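Local coordinates for protein monooxygenase (Agrobacterium tumefaciens, PDB 2I7G) that probably acts as a flavin-dependent monooxygenase of the luciferase-like family, built on a TIM barrel, at residues B[128-133]-B[197-202]; B[270-275]-B[291-296]. All blocks are in the same frame, centred on the assembly; numbering follows the deposited sequence.

Interaction 1 (B[128-133]-B[197-202]); sequences EIMAGR and WIAVGG. With SO4 (sulfate ion), chain E.
Two neighbouring parallel strands of a TIM barrel meet here, M130 pairing with W197 and A131 with I198. Three backbone hydrogen bonds join them: W197 N to I129 O, A131 N to W197 O and A199 N to A131 O, each 2.8 Å. The strand axes diverge by 31°, the twist expected of a closed barrel.

Alternation along the strands sorts the side chains. M130, a selenomethionine, stands on the same face as W197; with CG opposite the backbone N (chi1 180°), its chain runs across to A199, whose CB lies 3.9 Å from M130 CG and equally far from SE. M130 also touches L331 of strand 329-333 across the barrel interior. A131 and I198 face the other way, onto F154 and L158 of helix 150-166, as expected where barrel strands meet the surrounding helices.

At the start of the pair, E128 and W197 extend side by side with carboxylate and indole planes only 13° apart. E128 OE1 and W197 NE1, 3.4 Å apart, are poorly angled for a bond. NE1 instead donates in the ring plane to a water, 3.0 Å from it, which is weakly bonded to E128 OE2, while R96 and R329 salt-bridge the carboxylate.

At the C-terminal ends of the strands, where TIM barrels place their active sites, a second water links R133 N, A199 O and a sulfate ion. G201 N donates to sulfate O2 at 2.8 Å, and S206 also bonds this anion, which probably came from the crystallisation liquor.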
# COMPACT_ATOMS: atom_id res chain seq x y z
N GLU B 128 6.47 -8.38 -7.68
CA GLU B 128 6.00 -8.59 -9.05
C GLU B 128 4.55 -8.14 -9.15
O GLU B 128 3.80 -8.06 -8.12
CB GLU B 128 6.09 -10.08 -9.47
CG GLU B 128 7.45 -10.74 -9.28
CD GLU B 128 7.48 -12.15 -9.82
OE1 GLU B 128 6.40 -12.67 -10.23
OE2 GLU B 128 8.59 -12.73 -9.81
N ILE B 129 4.16 -7.84 -10.38
CA ILE B 129 2.76 -7.49 -10.69
C ILE B 129 2.22 -8.56 -11.64
O ILE B 129 2.88 -8.88 -12.64
CB ILE B 129 2.67 -6.10 -11.40
CG1 ILE B 129 3.19 -4.99 -10.48
CG2 ILE B 129 1.20 -5.87 -11.86
CD1 ILE B 129 3.49 -3.63 -11.24
N MSE B 130 1.04 -9.12 -11.33
CA MSE B 130 0.35 -9.96 -12.31
C MSE B 130 -0.94 -9.25 -12.68
O MSE B 130 -1.85 -9.09 -11.84
CB MSE B 130 0.08 -11.37 -11.76
CG MSE B 130 -0.64 -12.23 -12.77
SE MSE B 130 -1.33 -13.89 -11.91
CE MSE B 130 0.14 -14.34 -10.71
N ALA B 131 -0.98 -8.74 -13.91
CA ALA B 131 -2.12 -7.92 -14.34
C ALA B 131 -3.13 -8.81 -15.08
O ALA B 131 -2.76 -9.65 -15.92
CB ALA B 131 -1.64 -6.84 -15.24
N GLY B 132 -4.40 -8.61 -14.79
CA GLY B 132 -5.42 -9.34 -15.51
C GLY B 132 -6.81 -8.80 -15.32
O GLY B 132 -7.04 -7.79 -14.62
N ARG B 133 -7.75 -9.49 -15.95
CA ARG B 133 -9.16 -9.10 -15.94
C ARG B 133 -9.80 -9.24 -14.54
O ARG B 133 -10.58 -8.39 -14.12
CB ARG B 133 -9.88 -9.93 -17.01
CG ARG B 133 -11.35 -9.71 -17.14
CD ARG B 133 -11.89 -10.61 -18.28
NE ARG B 133 -12.71 -9.76 -19.12
CZ ARG B 133 -12.35 -9.32 -20.33
NH1 ARG B 133 -13.17 -8.51 -20.95
NH2 ARG B 133 -11.22 -9.71 -20.91
N TRP B 197 3.63 -9.92 -15.15
CA TRP B 197 3.01 -11.11 -15.76
C TRP B 197 1.60 -10.75 -16.20
O TRP B 197 0.95 -9.91 -15.59
CB TRP B 197 2.86 -12.24 -14.71
CG TRP B 197 4.16 -12.91 -14.36
CD1 TRP B 197 5.23 -12.35 -13.68
CD2 TRP B 197 4.51 -14.26 -14.64
NE1 TRP B 197 6.22 -13.30 -13.55
CE2 TRP B 197 5.80 -14.47 -14.12
CE3 TRP B 197 3.86 -15.32 -15.31
CZ2 TRP B 197 6.47 -15.70 -14.25
CZ3 TRP B 197 4.53 -16.54 -15.42
CH2 TRP B 197 5.82 -16.71 -14.89
N ILE B 198 1.11 -11.42 -17.24
CA ILE B 198 -0.24 -11.25 -17.71
C ILE B 198 -1.03 -12.52 -17.33
O ILE B 198 -0.70 -13.64 -17.77
CB ILE B 198 -0.28 -11.01 -19.24
CG1 ILE B 198 0.53 -9.77 -19.61
CG2 ILE B 198 -1.74 -10.90 -19.73
CD1 ILE B 198 0.22 -8.52 -18.84
N ALA B 199 -2.08 -12.34 -16.55
CA ALA B 199 -3.01 -13.45 -16.23
C ALA B 199 -4.01 -13.61 -17.36
O ALA B 199 -4.62 -12.63 -17.83
CB ALA B 199 -3.74 -13.18 -14.89
N VAL B 200 -4.20 -14.85 -17.79
CA VAL B 200 -5.11 -15.16 -18.89
C VAL B 200 -6.03 -16.31 -18.44
O VAL B 200 -5.62 -17.16 -17.64
CB VAL B 200 -4.32 -15.48 -20.18
CG1 VAL B 200 -3.47 -14.28 -20.60
CG2 VAL B 200 -3.40 -16.73 -20.01
N GLY B 201 -7.27 -16.31 -18.95
CA GLY B 201 -8.24 -17.34 -18.59
C GLY B 201 -8.50 -18.39 -19.66
O GLY B 201 -9.26 -19.35 -19.45
N GLY B 202 -7.87 -18.26 -20.82
CA GLY B 202 -8.11 -19.30 -21.82
C GLY B 202 -8.88 -18.84 -23.03
O GLY B 202 -9.56 -19.64 -23.69
S SO4 E . -8.96 -13.29 -20.30
O1 SO4 E . -8.76 -12.34 -19.21
O2 SO4 E . -7.78 -14.11 -20.54
O3 SO4 E . -10.10 -14.16 -19.98
O4 SO4 E . -9.24 -12.49 -21.50
O HOH W 1 9.08 -13.16 -12.56
O HOH W 2 -7.10 -11.74 -17.51

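Interaction 2 (B[270-275]-B[291-296]); sequences QFYGPQ and TNRAHF
Y272 and F296 each carry CG trans to the backbone N (chi1 -172° and 170°), which sends the two rings from their separate helices into one overlap. R293 has the same first torsion but folds at chi2, bringing its CD and guanidinium over a face of the Y272 ring. The tyrosine thus becomes the hub of the contact.

Y272 and F296 form an offset stack: the planes are 26° apart and the centroids 5.0 Å. The overlap is partial, with Y272 CD2 above the F296 face near its rim, 3.6 Å from F296 CD2. R293 adds a cation-pi interaction, its CZ being 4.6 Å from the Y272 ring centroid and close to the normal; the guanidinium stands steeply to the ring instead of lying flat on it. R293 NH2 comes within 3.3 Å of Y272 CD1, and the CD methylene makes a CH-pi contact with the same ring. D297 salt-bridges R293 NE, while R300, another positive charge, lies close to its NH1.

In the fold, the contact joins the C-terminal end of helix 264-272 to the N-terminal start of helix 293-300, with the intervening helix 279-286 supplying M279 to F271, Y272 and F296. F271 meets F296 edge to edge, F271 CD1 lying 4.2 Å from F296 CE1.

The far end of the tyrosine reaches the chain just ahead of the second helix: Y272 OH is 3.1 Å from T291 C. There N292 is the N-cap, its OD1 accepting from H295 N at 3.1 Å; the N-H approaches from well above the carbonyl plane. A weaker bond from H295 ND1 reaches the same oxygen.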
# COMPACT_ATOMS: atom_id res chain seq x y z
N GLN B 270 -11.97 -32.13 3.69
CA GLN B 270 -11.78 -30.80 4.24
C GLN B 270 -12.08 -29.72 3.20
O GLN B 270 -12.65 -28.69 3.54
CB GLN B 270 -10.38 -30.62 4.86
CG GLN B 270 -10.20 -31.47 6.11
CD GLN B 270 -8.76 -31.50 6.63
OE1 GLN B 270 -7.88 -30.78 6.14
NE2 GLN B 270 -8.52 -32.37 7.63
N PHE B 271 -11.74 -29.99 1.94
CA PHE B 271 -11.98 -29.04 0.83
C PHE B 271 -13.46 -29.01 0.43
O PHE B 271 -13.98 -27.96 0.07
CB PHE B 271 -11.07 -29.39 -0.36
CG PHE B 271 -10.70 -28.21 -1.27
CD1 PHE B 271 -10.99 -28.25 -2.63
CD2 PHE B 271 -10.02 -27.08 -0.78
CE1 PHE B 271 -10.63 -27.19 -3.49
CE2 PHE B 271 -9.65 -26.02 -1.65
CZ PHE B 271 -9.95 -26.09 -3.00
N TYR B 272 -14.13 -30.15 0.50
CA TYR B 272 -15.55 -30.29 0.10
C TYR B 272 -16.53 -30.04 1.26
O TYR B 272 -17.74 -29.90 1.03
CB TYR B 272 -15.76 -31.71 -0.39
CG TYR B 272 -17.08 -32.07 -1.04
CD1 TYR B 272 -18.02 -32.84 -0.36
CD2 TYR B 272 -17.35 -31.70 -2.37
CE1 TYR B 272 -19.24 -33.23 -0.97
CE2 TYR B 272 -18.56 -32.09 -3.00
CZ TYR B 272 -19.49 -32.85 -2.30
OH TYR B 272 -20.66 -33.22 -2.91
N GLY B 273 -16.04 -30.01 2.50
CA GLY B 273 -16.94 -29.88 3.67
C GLY B 273 -17.87 -28.68 3.55
O GLY B 273 -17.42 -27.60 3.15
N PRO B 274 -19.17 -28.84 3.88
CA PRO B 274 -20.17 -27.76 3.73
C PRO B 274 -19.81 -26.48 4.49
O PRO B 274 -20.03 -25.37 3.97
CB PRO B 274 -21.46 -28.36 4.31
CG PRO B 274 -21.23 -29.85 4.36
CD PRO B 274 -19.76 -30.08 4.43
N GLN B 275 -19.25 -26.64 5.68
CA GLN B 275 -18.88 -25.49 6.52
C GLN B 275 -17.82 -24.55 5.91
O GLN B 275 -17.81 -23.34 6.21
CB GLN B 275 -18.43 -25.94 7.90
CG GLN B 275 -19.56 -26.02 8.92
CD GLN B 275 -19.14 -25.53 10.30
OE1 GLN B 275 -18.14 -24.81 10.45
NE2 GLN B 275 -19.91 -25.92 11.32
N THR B 291 -22.83 -29.78 -3.98
CA THR B 291 -22.92 -31.19 -3.59
C THR B 291 -22.84 -32.15 -4.78
O THR B 291 -23.22 -33.33 -4.68
CB THR B 291 -24.16 -31.47 -2.75
OG1 THR B 291 -25.32 -31.37 -3.58
CG2 THR B 291 -24.21 -30.48 -1.56
N ASN B 292 -22.33 -31.65 -5.91
CA ASN B 292 -22.15 -32.52 -7.06
C ASN B 292 -20.83 -33.30 -6.86
O ASN B 292 -19.78 -32.91 -7.36
CB ASN B 292 -22.18 -31.75 -8.38
CG ASN B 292 -22.37 -32.65 -9.57
OD1 ASN B 292 -21.81 -33.75 -9.63
ND2 ASN B 292 -23.18 -32.22 -10.53
N ARG B 293 -20.93 -34.40 -6.11
CA ARG B 293 -19.76 -35.20 -5.73
C ARG B 293 -19.13 -35.83 -6.97
O ARG B 293 -17.90 -35.91 -7.06
CB ARG B 293 -20.16 -36.30 -4.73
CG ARG B 293 -18.98 -37.09 -4.16
CD ARG B 293 -18.19 -36.26 -3.16
NE ARG B 293 -16.87 -36.83 -2.88
CZ ARG B 293 -16.15 -36.58 -1.79
NH1 ARG B 293 -14.96 -37.15 -1.62
NH2 ARG B 293 -16.62 -35.76 -0.84
N ALA B 294 -19.96 -36.29 -7.91
CA ALA B 294 -19.46 -36.89 -9.15
C ALA B 294 -18.50 -35.92 -9.87
O ALA B 294 -17.40 -36.33 -10.30
CB ALA B 294 -20.61 -37.30 -10.07
N HIS B 295 -18.89 -34.65 -9.98
CA HIS B 295 -18.04 -33.67 -10.65
C HIS B 295 -16.77 -33.32 -9.86
O HIS B 295 -15.68 -33.23 -10.44
CB HIS B 295 -18.83 -32.43 -11.01
CG HIS B 295 -19.45 -32.49 -12.38
ND1 HIS B 295 -20.57 -33.24 -12.66
CD2 HIS B 295 -19.09 -31.90 -13.55
CE1 HIS B 295 -20.89 -33.10 -13.93
NE2 HIS B 295 -20.01 -32.29 -14.49
N PHE B 296 -16.91 -33.14 -8.54
CA PHE B 296 -15.76 -32.85 -7.70
C PHE B 296 -14.76 -34.02 -7.77
O PHE B 296 -13.55 -33.82 -7.88
CB PHE B 296 -16.22 -32.62 -6.27
CG PHE B 296 -15.09 -32.56 -5.25
CD1 PHE B 296 -14.19 -31.51 -5.24
CD2 PHE B 296 -14.99 -33.56 -4.28
CE1 PHE B 296 -13.16 -31.44 -4.28
CE2 PHE B 296 -13.98 -33.49 -3.31
CZ PHE B 296 -13.08 -32.45 -3.30

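Overall arrangement
Interactions 1 and 2 illustrate how chemistry follows position in a fold. Interaction 1 is core: it joins two adjacent strands of the barrel wall, its centre about 8 Å from the centre of the chain, and backbone hydrogen bonds set its geometry. The centre of interaction 2 lies about 23 Å from that point, partly buried between helices beyond the barrel, and the contact relies on aromatic and cation-pi contacts with no clear hydrogen bond from one segment to the other. The two do not touch, with nearest atoms about 17 Å apart, and they share no secondary-structure element. Charge also differs: arginines meet a buried carboxylate in the first, whereas in the second an arginine packs on a ring.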